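Local coordinates for Exo-beta-1,4-mannosidase (Rhizomucor miehei, PDB 4LYP), which hydrolyses terminal beta-mannose units from the non-reducing ends of beta-mannosides as a family 5 glycoside hydrolase and also shows transglycosylation activity, at residues W293-G298 against T352-P357; M340-W345 against S422-D427; G298-D301 against G307-H310. One frame throughout, in Å; residues are numbered along the deposited sequence.

Contact 1 (W293-G298 against T352-P357). With GAI (guanidine), chain C.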
# COMPACT_ATOMS: atom_id res chain seq x y z
N TRP A 293 0.74 -8.31 -9.67
CA TRP A 293 0.85 -9.53 -8.85
C TRP A 293 0.85 -10.79 -9.65
O TRP A 293 -0.17 -11.47 -9.78
CB TRP A 293 -0.24 -9.52 -7.78
CG TRP A 293 0.02 -8.48 -6.73
CD1 TRP A 293 -0.66 -7.35 -6.43
CD2 TRP A 293 1.15 -8.54 -5.84
NE1 TRP A 293 -0.01 -6.64 -5.40
CE2 TRP A 293 1.09 -7.39 -5.05
CE3 TRP A 293 2.20 -9.46 -5.65
CZ2 TRP A 293 2.02 -7.16 -4.03
CZ3 TRP A 293 3.14 -9.23 -4.68
CH2 TRP A 293 3.07 -8.06 -3.91
N VAL A 294 2.03 -11.15 -10.21
CA VAL A 294 2.07 -12.25 -11.15
C VAL A 294 1.67 -13.60 -10.53
O VAL A 294 1.00 -14.41 -11.19
CB VAL A 294 3.39 -12.31 -11.92
CG1 VAL A 294 3.45 -11.21 -12.97
CG2 VAL A 294 4.63 -12.37 -11.00
N GLU A 295 2.09 -13.92 -9.30
CA GLU A 295 1.72 -15.22 -8.75
C GLU A 295 0.21 -15.23 -8.44
O GLU A 295 -0.49 -16.18 -8.81
CB GLU A 295 2.53 -15.53 -7.49
CG GLU A 295 2.16 -16.85 -6.85
CD GLU A 295 2.98 -17.26 -5.66
OE1 GLU A 295 4.00 -16.59 -5.35
OE2 GLU A 295 2.61 -18.24 -5.03
N ASN A 296 -0.31 -14.16 -7.82
CA ASN A 296 -1.70 -14.15 -7.44
C ASN A 296 -2.60 -14.29 -8.64
O ASN A 296 -3.67 -14.89 -8.54
CB ASN A 296 -2.05 -12.79 -6.80
CG ASN A 296 -1.17 -12.43 -5.60
OD1 ASN A 296 0.05 -12.48 -5.72
ND2 ASN A 296 -1.77 -12.03 -4.51
N TRP A 297 -2.17 -13.78 -9.81
CA TRP A 297 -2.97 -13.78 -11.02
C TRP A 297 -2.72 -14.98 -11.88
O TRP A 297 -3.32 -15.07 -12.97
CB TRP A 297 -2.74 -12.49 -11.80
CG TRP A 297 -3.06 -11.26 -11.05
CD1 TRP A 297 -3.67 -11.16 -9.83
CD2 TRP A 297 -2.63 -9.90 -11.42
NE1 TRP A 297 -3.68 -9.79 -9.44
CE2 TRP A 297 -3.08 -9.03 -10.38
CE3 TRP A 297 -1.95 -9.37 -12.52
CZ2 TRP A 297 -2.80 -7.63 -10.42
CZ3 TRP A 297 -1.76 -8.02 -12.62
CH2 TRP A 297 -2.21 -7.16 -11.57
N GLY A 298 -1.89 -15.94 -11.42
CA GLY A 298 -1.71 -17.17 -12.21
C GLY A 298 -0.73 -17.08 -13.35
O GLY A 298 -0.61 -17.99 -14.13
N THR A 352 6.93 -25.46 3.07
CA THR A 352 7.50 -24.58 4.07
C THR A 352 8.77 -23.88 3.54
O THR A 352 9.04 -22.74 3.94
CB THR A 352 7.83 -25.28 5.39
OG1 THR A 352 8.88 -26.19 5.23
CG2 THR A 352 6.59 -25.98 5.92
N TYR A 353 9.56 -24.52 2.68
CA TYR A 353 10.79 -23.96 2.18
C TYR A 353 10.56 -22.65 1.48
O TYR A 353 11.40 -21.73 1.57
CB TYR A 353 11.44 -25.01 1.26
CG TYR A 353 12.66 -24.54 0.51
CD1 TYR A 353 12.52 -23.90 -0.72
CD2 TYR A 353 13.95 -24.73 1.04
CE1 TYR A 353 13.59 -23.49 -1.43
CE2 TYR A 353 15.06 -24.27 0.32
CZ TYR A 353 14.87 -23.66 -0.89
OH TYR A 353 15.94 -23.18 -1.60
N LYS A 354 9.42 -22.45 0.82
CA LYS A 354 9.08 -21.25 0.10
C LYS A 354 9.12 -20.04 0.97
O LYS A 354 9.39 -18.92 0.51
CB LYS A 354 7.65 -21.42 -0.50
CG LYS A 354 7.08 -20.18 -1.17
CD LYS A 354 5.77 -20.55 -1.86
CE LYS A 354 5.10 -19.33 -2.50
NZ LYS A 354 3.82 -19.79 -3.11
N TYR A 355 8.83 -20.19 2.28
CA TYR A 355 8.67 -19.06 3.19
C TYR A 355 9.84 -18.88 4.16
O TYR A 355 9.79 -17.99 4.96
CB TYR A 355 7.33 -19.20 3.98
CG TYR A 355 6.17 -19.35 3.03
CD1 TYR A 355 5.73 -18.25 2.27
CD2 TYR A 355 5.53 -20.53 2.85
CE1 TYR A 355 4.69 -18.40 1.35
CE2 TYR A 355 4.49 -20.70 1.94
CZ TYR A 355 4.07 -19.63 1.16
OH TYR A 355 3.05 -19.69 0.25
N LEU A 356 10.86 -19.74 4.05
CA LEU A 356 12.00 -19.55 4.98
C LEU A 356 12.84 -18.36 4.56
O LEU A 356 13.21 -18.21 3.38
CB LEU A 356 12.88 -20.81 4.97
CG LEU A 356 12.24 -22.09 5.59
CD1 LEU A 356 13.22 -23.21 5.42
CD2 LEU A 356 11.93 -21.85 7.06
N PRO A 357 13.24 -17.54 5.52
CA PRO A 357 14.14 -16.43 5.14
C PRO A 357 15.49 -16.86 4.59
O PRO A 357 16.10 -16.15 3.79
CB PRO A 357 14.34 -15.68 6.50
CG PRO A 357 13.06 -15.97 7.25
CD PRO A 357 12.71 -17.40 6.91
C GAI C . -4.15 -8.83 -3.57
N1 GAI C . -3.41 -7.78 -3.94
N2 GAI C . -5.46 -8.72 -3.85
N3 GAI C . -3.68 -9.83 -2.91
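The ammonium of Lys354 reaches the carboxylate of Glu295, its NZ 2.7 Å from Glu295 OE2 in a hydrogen-bonded salt bridge that uses the syn lone pair of that oxygen. The two side chains come from opposite directions and both are drawn out straight, with CG anti to the backbone N (chi1 178° in Glu295, 173° in Lys354). Their combined length spans a gap of 13.0 Å between the CA atoms of Glu295 and Lys354, so the loops join through charged ends and bury little surface. The other carboxylate oxygen, Glu295 OE1, accepts from Trp420 NE1, which leaves each oxygen with its own partner. At its root the lysine is steadied by Tyr355, whose ring lies with one face beneath Lys354 CG.

Glu295 opens a type I turn that closes at Gly298. Asn296, within the turn, and Trp293, two residues before Glu295, belong to the guanidine pocket. Asn296 ND2 lies 3.3 Å from guanidine N3, and Trp293 CD1 lies 3.7 Å from N1; Trp293 NE1 is bonded to Glu337. The bridge thus ties together two loops of the TIM barrel, one between strand 288-292 and helix 308-329, the other between strand 333-338 and helix 362-380.

Contact 2 (M340-W345 against S422-D427)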
# COMPACT_ATOMS: atom_id res chain seq x y z
N MET A 340 7.30 -10.59 -5.51
CA MET A 340 7.53 -11.97 -5.96
C MET A 340 8.04 -12.77 -4.75
O MET A 340 8.72 -12.24 -3.88
CB MET A 340 8.51 -11.99 -7.13
CG MET A 340 8.84 -13.36 -7.63
SD MET A 340 9.73 -13.39 -9.21
CE MET A 340 8.37 -13.06 -10.36
N ALA A 341 7.68 -14.06 -4.80
CA ALA A 341 8.05 -15.03 -3.77
C ALA A 341 9.55 -15.35 -3.84
O ALA A 341 10.27 -15.03 -4.80
CB ALA A 341 7.27 -16.31 -4.01
N ARG A 342 10.00 -16.04 -2.79
CA ARG A 342 11.37 -16.61 -2.74
C ARG A 342 11.43 -17.79 -3.66
O ARG A 342 10.45 -18.20 -4.30
CB ARG A 342 11.72 -16.94 -1.30
CG ARG A 342 11.40 -15.81 -0.28
CD ARG A 342 11.94 -16.05 1.11
NE ARG A 342 13.35 -15.68 1.28
CZ ARG A 342 13.75 -14.45 1.57
NH1 ARG A 342 15.07 -14.25 1.81
NH2 ARG A 342 12.91 -13.40 1.60
N ASP A 343 12.65 -18.37 -3.76
CA ASP A 343 12.94 -19.42 -4.76
C ASP A 343 12.39 -20.82 -4.42
O ASP A 343 13.13 -21.80 -4.25
CB ASP A 343 14.46 -19.55 -4.97
CG ASP A 343 15.11 -18.42 -5.76
OD1 ASP A 343 14.39 -17.67 -6.52
OD2 ASP A 343 16.35 -18.34 -5.73
N ALA A 344 11.05 -20.93 -4.34
CA ALA A 344 10.35 -22.17 -4.03
C ALA A 344 10.79 -23.30 -4.95
O ALA A 344 10.85 -24.48 -4.53
CB ALA A 344 8.84 -21.98 -4.12
N TRP A 345 11.11 -22.97 -6.20
CA TRP A 345 11.50 -23.92 -7.21
C TRP A 345 12.76 -24.70 -6.88
O TRP A 345 13.01 -25.73 -7.50
CB TRP A 345 11.63 -23.20 -8.58
CG TRP A 345 12.67 -22.07 -8.52
CD1 TRP A 345 12.44 -20.75 -8.23
CD2 TRP A 345 14.09 -22.20 -8.70
NE1 TRP A 345 13.60 -20.04 -8.22
CE2 TRP A 345 14.65 -20.89 -8.49
CE3 TRP A 345 14.97 -23.28 -9.03
CZ2 TRP A 345 16.03 -20.59 -8.58
CZ3 TRP A 345 16.35 -22.98 -9.15
CH2 TRP A 345 16.87 -21.67 -8.92
N SER A 422 7.82 -10.60 1.87
CA SER A 422 8.68 -9.64 2.63
C SER A 422 10.03 -9.57 2.06
O SER A 422 10.70 -10.56 1.74
CB SER A 422 8.78 -10.14 4.05
OG SER A 422 7.61 -9.89 4.83
N VAL A 423 10.55 -8.33 2.06
CA VAL A 423 11.98 -8.06 1.85
C VAL A 423 12.57 -7.83 3.22
O VAL A 423 12.25 -6.86 3.90
CB VAL A 423 12.18 -6.79 0.99
CG1 VAL A 423 13.68 -6.45 0.87
CG2 VAL A 423 11.61 -6.95 -0.43
N TYR A 424 13.49 -8.74 3.65
CA TYR A 424 14.12 -8.59 4.95
C TYR A 424 15.31 -7.65 4.87
O TYR A 424 15.90 -7.45 3.80
CB TYR A 424 14.53 -9.95 5.50
CG TYR A 424 13.37 -10.89 5.64
CD1 TYR A 424 12.29 -10.58 6.48
CD2 TYR A 424 13.34 -12.09 4.97
CE1 TYR A 424 11.22 -11.44 6.66
CE2 TYR A 424 12.28 -12.98 5.11
CZ TYR A 424 11.22 -12.66 6.01
OH TYR A 424 10.19 -13.56 6.23
N SER A 425 15.72 -7.13 6.05
CA SER A 425 16.79 -6.15 6.10
C SER A 425 18.10 -6.57 5.48
O SER A 425 18.83 -5.70 4.99
CB SER A 425 17.04 -5.81 7.58
OG SER A 425 17.33 -6.97 8.30
N ASN A 426 18.37 -7.86 5.48
CA ASN A 426 19.63 -8.35 4.87
C ASN A 426 19.41 -9.27 3.67
O ASN A 426 20.31 -9.96 3.27
CB ASN A 426 20.46 -9.06 5.96
CG ASN A 426 19.72 -10.28 6.52
OD1 ASN A 426 18.55 -10.47 6.30
ND2 ASN A 426 20.40 -11.11 7.28
N ASP A 427 18.25 -9.17 3.02
CA ASP A 427 18.04 -9.91 1.79
C ASP A 427 18.94 -9.36 0.70
O ASP A 427 19.30 -8.16 0.68
CB ASP A 427 16.57 -9.86 1.37
CG ASP A 427 15.72 -10.88 2.08
OD1 ASP A 427 16.23 -11.77 2.83
OD2 ASP A 427 14.46 -10.84 1.87
O HOH W 1 10.00 -13.19 1.29
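The carboxylate oxygen Asp427 OD2 is held from opposite faces of its plane, by the side chain of Arg342 on one and by a backbone amide on the other. Arg342 NH2 donates at 3.0 Å to Asp427 OD2 on the syn side, tilted 32° from the carboxylate plane, while Tyr424 N reaches the same oxygen at 2.9 Å from well above it. The second guanidinium nitrogen, Arg342 NH1, binds Asp427 OD1 at 2.9 Å, which makes the salt bridge bidentate and end-on. Both acceptors lie close to the guanidinium plane, but the carboxylate is rotated 48° against it.

Asp427 closes a type I turn begun at Tyr424, and its own N returns a bond to Tyr424 O, so the side chain and main chain of one residue both fasten the turn. Tyr424 CE2 lies over one face of the guanidinium, 3.6 Å from Arg342 NH2, with the planes 43° apart. A water 2.9 Å from Arg342 NH2 and 2.8 Å from Ser422 O joins the arginine to Ser422, at the guanidinium edge. The bend at chi3 swings the arginine head out of line with its stem, and Arg342 NE is bonded to Thr359 O. This charge pair, with its arginine buried, is therefore spread over several partners, which probably favours its ionised form. Strand 423-424 runs parallel to strand 386-394, and segment 340-345 follows strand 333-338: the salt bridge joins the loop after strand 333-338 to the short strand 423-424 and its turn, at the C-terminal ends of the strands in a TIM barrel, the end that carries the active site in family 5 glycoside hydrolases.

Contact 3 (G298-D301 against G307-H310)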
# COMPACT_ATOMS: atom_id res chain seq x y z
N GLY A 298 -1.89 -15.94 -11.42
CA GLY A 298 -1.71 -17.17 -12.21
C GLY A 298 -0.73 -17.08 -13.35
O GLY A 298 -0.61 -17.99 -14.13
N ILE A 299 0.03 -15.97 -13.40
CA ILE A 299 1.02 -15.78 -14.46
C ILE A 299 2.37 -16.45 -14.12
O ILE A 299 3.11 -16.81 -15.02
CB ILE A 299 1.23 -14.23 -14.65
CG1 ILE A 299 -0.12 -13.63 -15.07
CG2 ILE A 299 2.37 -13.90 -15.63
CD1 ILE A 299 -0.62 -14.05 -16.45
N TYR A 300 2.65 -16.59 -12.83
CA TYR A 300 3.96 -17.07 -12.37
C TYR A 300 3.77 -18.07 -11.29
O TYR A 300 3.03 -17.82 -10.33
CB TYR A 300 4.74 -15.85 -11.81
CG TYR A 300 6.07 -16.21 -11.21
CD1 TYR A 300 7.15 -16.63 -11.99
CD2 TYR A 300 6.26 -16.14 -9.81
CE1 TYR A 300 8.36 -16.94 -11.41
CE2 TYR A 300 7.50 -16.45 -9.24
CZ TYR A 300 8.51 -16.82 -10.02
OH TYR A 300 9.73 -17.19 -9.46
N ASP A 301 4.43 -19.21 -11.42
CA ASP A 301 4.44 -20.23 -10.39
C ASP A 301 5.86 -20.21 -9.82
O ASP A 301 6.83 -20.57 -10.50
CB ASP A 301 4.18 -21.56 -11.07
CG ASP A 301 4.32 -22.74 -10.10
OD1 ASP A 301 4.56 -22.51 -8.90
OD2 ASP A 301 3.94 -23.86 -10.50
N GLY A 307 9.82 -20.58 -14.83
CA GLY A 307 8.68 -19.65 -14.94
C GLY A 307 9.04 -18.18 -15.01
O GLY A 307 8.13 -17.36 -15.20
N LEU A 308 10.31 -17.79 -14.87
CA LEU A 308 10.58 -16.37 -14.72
C LEU A 308 10.43 -15.55 -16.00
O LEU A 308 9.89 -14.44 -15.98
CB LEU A 308 11.92 -16.10 -14.06
CG LEU A 308 12.22 -14.66 -13.63
CD1 LEU A 308 11.18 -14.17 -12.64
CD2 LEU A 308 13.66 -14.57 -13.13
N PRO A 309 10.90 -16.02 -17.16
CA PRO A 309 10.80 -15.19 -18.38
C PRO A 309 9.34 -14.72 -18.65
O PRO A 309 9.13 -13.54 -18.96
CB PRO A 309 11.29 -16.12 -19.53
CG PRO A 309 12.40 -16.89 -18.77
CD PRO A 309 11.76 -17.21 -17.41
N HIS A 310 8.35 -15.61 -18.49
CA HIS A 310 6.98 -15.17 -18.75
C HIS A 310 6.56 -14.10 -17.73
O HIS A 310 5.84 -13.18 -18.11
CB HIS A 310 6.06 -16.39 -18.65
CG HIS A 310 4.60 -16.09 -18.89
ND1 HIS A 310 4.17 -15.40 -20.00
CD2 HIS A 310 3.49 -16.38 -18.16
CE1 HIS A 310 2.82 -15.38 -19.99
NE2 HIS A 310 2.41 -15.94 -18.90
O HOH W 2 5.52 -18.10 -15.66
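Ile299 meets His310 in two ways, through its carbonyl and through a methyl group. Ile299 O stands 3.2 Å from His310 CD2, near the plane of the imidazole and at its edge, a close approach of a carbon to a carbonyl. The branch Ile299 CG2, which lies anti to the backbone N, comes within 3.7 Å of the same His310 CD2, and the two side chains cross at about a right angle. A water completes this corner: it donates to Ile299 O at 2.8 Å and to Gly307 O at 2.8 Å, linking two carbonyls that could not bond to each other directly, and it too sits at the imidazole edge. His310 is exposed and also touches a crystal neighbour, so its pose may partly reflect packing in the crystal.

The segments are the two ends of a short excursion in the beta-alpha loop of the TIM barrel that leads from strand 288-292 into helix 308-329, and the main chains approach to 6.0 Å between Tyr300 CA and Gly307 CA. Next along the chain, Tyr300 turns its ring edge to the helix entry: Tyr300 CD1 lies 3.4 Å from Gly307 O. With CG anti to the backbone N (chi1 176°) the ring extends past Gly307 to Leu308, where Tyr300 CE1 packs at 4.1 Å against Leu308 CD1. The phenol oxygen continues beyond the pair to a hydrogen bond with His363 ND1, and Met340 and Ala311 also pack on the ring; Leu308 in turn rests on Met340 and on helix 362-380.

Overall arrangement
Contact 1 lies beside the guanidine that occupies the pocket of Trp153, Glu238, Trp293, Asn296 and Glu416; the other two stand further back. In contact 2 the side chain of Ser422 is about 14 Å from the bound guanidine. In contact 3 the side chain of Ile299 is about 13 Å from the bound guanidine. Centres of contacts 1 and 2 are about 9 Å apart, and Pro357 O of the first comes within 2.9 Å of Arg342 NH1 of the second. Contacts 1 and 3, about 11 Å apart between centres, share Gly298 and join where Val294 O lies 2.9 Å from Ile299 N, a probable hydrogen bond. Contacts 2 and 3 have centres about 16 Å apart but meet through Met340 CE, 3.7 Å from Tyr300 CE2.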